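Cephalosporin acylase (Bacillus halodurans, PDB 2NLZ) probably hydrolyses the amide bond that holds the acyl side chain of cephalosporins, as an N-terminal nucleophile hydrolase of the gamma-glutamyltranspeptidase family. Local coordinates at residues L306-G311 / Q444-M449. The protein carries 1 engineered substitution. Numbering follows the deposited sequence.
Sequences LAFVDG and QPQGHM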
ATOM      1  N   LEU D 306      11.637 -22.487  19.995  1.00 19.70           N
ATOM      2  CA  LEU D 306      11.905 -23.497  21.022  1.00 31.13           C
ATOM      3  C   LEU D 306      11.594 -24.912  20.540  1.00 33.18           C
ATOM      4  O   LEU D 306      12.384 -25.833  20.739  1.00 41.02           O
ATOM      5  CB  LEU D 306      11.131 -23.185  22.300  1.00 31.13           C
ATOM      6  CG  LEU D 306      11.457 -21.829  22.941  1.00 29.73           C
ATOM      7  CD1 LEU D 306      10.285 -21.323  23.785  1.00 18.61           C
ATOM      8  CD2 LEU D 306      12.768 -21.887  23.749  1.00  6.27           C
ATOM      9  N   ALA D 307      10.451 -25.050  19.877  1.00 36.32           N
ATOM     10  CA  ALA D 307      10.004 -26.317  19.334  1.00 28.56           C
ATOM     11  C   ALA D 307      10.930 -26.856  18.246  1.00 30.64           C
ATOM     12  O   ALA D 307      11.140 -28.070  18.145  1.00 38.13           O
ATOM     13  CB  ALA D 307       8.588 -26.169  18.793  1.00 26.33           C
ATOM     14  N   PHE D 308      11.477 -25.960  17.431  1.00 28.14           N
ATOM     15  CA  PHE D 308      12.256 -26.387  16.281  1.00 33.05           C
ATOM     16  C   PHE D 308      13.605 -26.970  16.693  1.00 34.77           C
ATOM     17  O   PHE D 308      14.079 -27.937  16.087  1.00 37.34           O
ATOM     18  CB  PHE D 308      12.438 -25.249  15.275  1.00 31.48           C
ATOM     19  CG  PHE D 308      12.293 -25.677  13.840  1.00 29.59           C
ATOM     20  CD1 PHE D 308      13.029 -26.738  13.330  1.00 31.98           C
ATOM     21  CD2 PHE D 308      11.419 -25.006  12.992  1.00 37.45           C
ATOM     22  CE1 PHE D 308      12.891 -27.140  11.998  1.00 28.38           C
ATOM     23  CE2 PHE D 308      11.274 -25.394  11.650  1.00 36.93           C
ATOM     24  CZ  PHE D 308      12.010 -26.468  11.158  1.00 32.05           C
ATOM     25  N   VAL D 309      14.214 -26.396  17.728  1.00 35.27           N
ATOM     26  CA  VAL D 309      15.499 -26.904  18.203  1.00 36.62           C
ATOM     27  C   VAL D 309      15.300 -28.211  18.981  1.00 33.06           C
ATOM     28  O   VAL D 309      16.208 -29.047  19.070  1.00 35.27           O
ATOM     29  CB  VAL D 309      16.292 -25.859  19.006  1.00 34.85           C
ATOM     30  CG1 VAL D 309      17.772 -26.206  18.974  1.00 56.07           C
ATOM     31  CG2 VAL D 309      16.122 -24.504  18.391  1.00 33.09           C
ATOM     32  N   ASP D 310      14.095 -28.392  19.510  1.00 25.49           N
ATOM     33  CA  ASP D 310      13.702 -29.663  20.092  1.00 25.28           C
ATOM     34  C   ASP D 310      13.542 -30.704  19.023  1.00 30.82           C
ATOM     35  O   ASP D 310      14.138 -31.773  19.112  1.00 42.24           O
ATOM     36  CB  ASP D 310      12.398 -29.534  20.866  1.00 23.30           C
ATOM     37  CG  ASP D 310      12.612 -29.027  22.260  1.00 34.20           C
ATOM     38  OD1 ASP D 310      13.774 -29.051  22.724  1.00 37.76           O
ATOM     39  OD2 ASP D 310      11.630 -28.607  22.895  1.00 28.20           O
ATOM     40  N   GLY D 311      12.743 -30.388  18.011  1.00 31.65           N
ATOM     41  CA  GLY D 311      12.506 -31.303  16.893  1.00 33.17           C
ATOM     42  C   GLY D 311      13.779 -31.712  16.174  1.00 39.24           C
ATOM     43  O   GLY D 311      13.920 -32.861  15.759  1.00 40.77           O
ATOM     44  N   GLN D 444       8.469 -25.561   6.631  1.00 32.47           N
ATOM     45  CA  GLN D 444       7.226 -26.331   6.714  1.00 27.89           C
ATOM     46  C   GLN D 444       6.453 -26.239   8.029  1.00 21.11           C
ATOM     47  O   GLN D 444       5.288 -25.814   8.022  1.00 16.36           O
ATOM     48  CB  GLN D 444       7.415 -27.781   6.225  1.00 24.89           C
ATOM     49  CG  GLN D 444       7.683 -27.843   4.714  1.00 26.62           C
ATOM     50  CD  GLN D 444       7.288 -29.151   4.066  1.00 35.97           C
ATOM     51  OE1 GLN D 444       8.022 -29.685   3.237  1.00 40.26           O
ATOM     52  NE2 GLN D 444       6.126 -29.666   4.426  1.00 39.48           N
ATOM     53  N   PRO D 445       7.097 -26.579   9.162  1.00 17.08           N
ATOM     54  CA  PRO D 445       6.352 -26.471  10.415  1.00 20.03           C
ATOM     55  C   PRO D 445       5.925 -25.032  10.736  1.00 22.80           C
ATOM     56  O   PRO D 445       4.831 -24.816  11.278  1.00 17.74           O
ATOM     57  CB  PRO D 445       7.347 -26.980  11.457  1.00 21.10           C
ATOM     58  CG  PRO D 445       8.355 -27.766  10.683  1.00 24.16           C
ATOM     59  CD  PRO D 445       8.465 -27.068   9.383  1.00 20.00           C
ATOM     60  N   GLN D 446       6.781 -24.069  10.381  1.00 20.22           N
ATOM     61  CA  GLN D 446       6.503 -22.653  10.591  1.00 18.44           C
ATOM     62  C   GLN D 446       5.287 -22.213   9.789  1.00 20.79           C
ATOM     63  O   GLN D 446       4.438 -21.462  10.294  1.00 24.91           O
ATOM     64  CB  GLN D 446       7.729 -21.814  10.252  1.00 20.63           C
ATOM     65  CG  GLN D 446       9.018 -22.412  10.813  1.00 22.14           C
ATOM     66  CD  GLN D 446      10.209 -21.466  10.743  1.00 27.74           C
ATOM     67  OE1 GLN D 446      10.138 -20.302  11.168  1.00 28.20           O
ATOM     68  NE2 GLN D 446      11.324 -21.975  10.218  1.00 16.34           N
ATOM     69  N   GLY D 447       5.192 -22.715   8.557  1.00 17.51           N
ATOM     70  CA  GLY D 447       4.019 -22.494   7.707  1.00 22.60           C
ATOM     71  C   GLY D 447       2.758 -23.176   8.216  1.00 19.31           C
ATOM     72  O   GLY D 447       1.652 -22.650   8.075  1.00 22.05           O
ATOM     73  N   HIS D 448       2.935 -24.352   8.806  1.00 19.91           N
ATOM     74  CA  HIS D 448       1.847 -25.057   9.470  1.00 16.78           C
ATOM     75  C   HIS D 448       1.349 -24.256  10.683  1.00 24.04           C
ATOM     76  O   HIS D 448       0.142 -24.142  10.907  1.00 22.26           O
ATOM     77  CB  HIS D 448       2.302 -26.448   9.913  1.00 16.37           C
ATOM     78  CG  HIS D 448       2.275 -27.472   8.822  1.00 22.46           C
ATOM     79  ND1 HIS D 448       1.942 -28.788   9.052  1.00 24.12           N
ATOM     80  CD2 HIS D 448       2.529 -27.377   7.494  1.00 20.83           C
ATOM     81  CE1 HIS D 448       1.997 -29.460   7.915  1.00 24.25           C
ATOM     82  NE2 HIS D 448       2.359 -28.630   6.956  1.00 20.32           N
ATOM     83  N   MET D 449       2.271 -23.692  11.458  1.00 19.66           N
ATOM     84  CA  MET D 449       1.864 -22.912  12.620  1.00 23.31           C
ATOM     85  C   MET D 449       1.111 -21.671  12.182  1.00 23.99           C
ATOM     86  O   MET D 449       0.114 -21.297  12.806  1.00 18.28           O
ATOM     87  CB  MET D 449       3.054 -22.512  13.498  1.00 16.88           C
ATOM     88  CG  MET D 449       2.619 -22.067  14.893  1.00 17.88           C
ATOM     89  SD  MET D 449       3.853 -21.378  16.037  1.00 31.70           S
ATOM     90  CE  MET D 449       4.529 -20.119  15.009  1.00 38.38           C
TER
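F308 reaches across from helix 294-314 to the first turn of helix 444-457, where CE2 and CZ of its ring rest against P445, and CE2 and CD2 against Q446. The nearest CA atoms of the two backbones, those of F308 and P445, are 8.3 Å apart, and F308 covers the distance by pointing its CB toward the other helix; a flat apolar ring suits this buried place. P445 fits the opening turn of a helix, where a residue without an N-H costs no helical hydrogen bond, and its ring offers carbon to the aromatic: CG lies 3.9 Å from F308 CE2, the two side chains crossing nearly at right angles. The contact joins two helices of the Ntn-hydrolase fold, whose layered core packs helices against beta-sheets, and V275 of helix 274-283 touches both F308 and P445. Beside P445, CG of Q446 meets the edge of the phenyl ring in its plane, 3.8 Å from CE2. CG of Q446 stands anti to its own carbonyl carbon (chi1 -44°), and the chain then runs on extended, taking the amide past the ring with the two planes 77° apart. An alanine in place of F308 would remove the whole ring and is likely to open a gap beside P445 and the aliphatic part of Q446. NE2 of Q446 approaches F308 CE2 obliquely, at 3.7 Å, yet its hydrogen bond goes to the carbonyl of F442, while OE1 accepts from the backbone N of W473; a buried amide is thus satisfied at both ends and its rotation fixed.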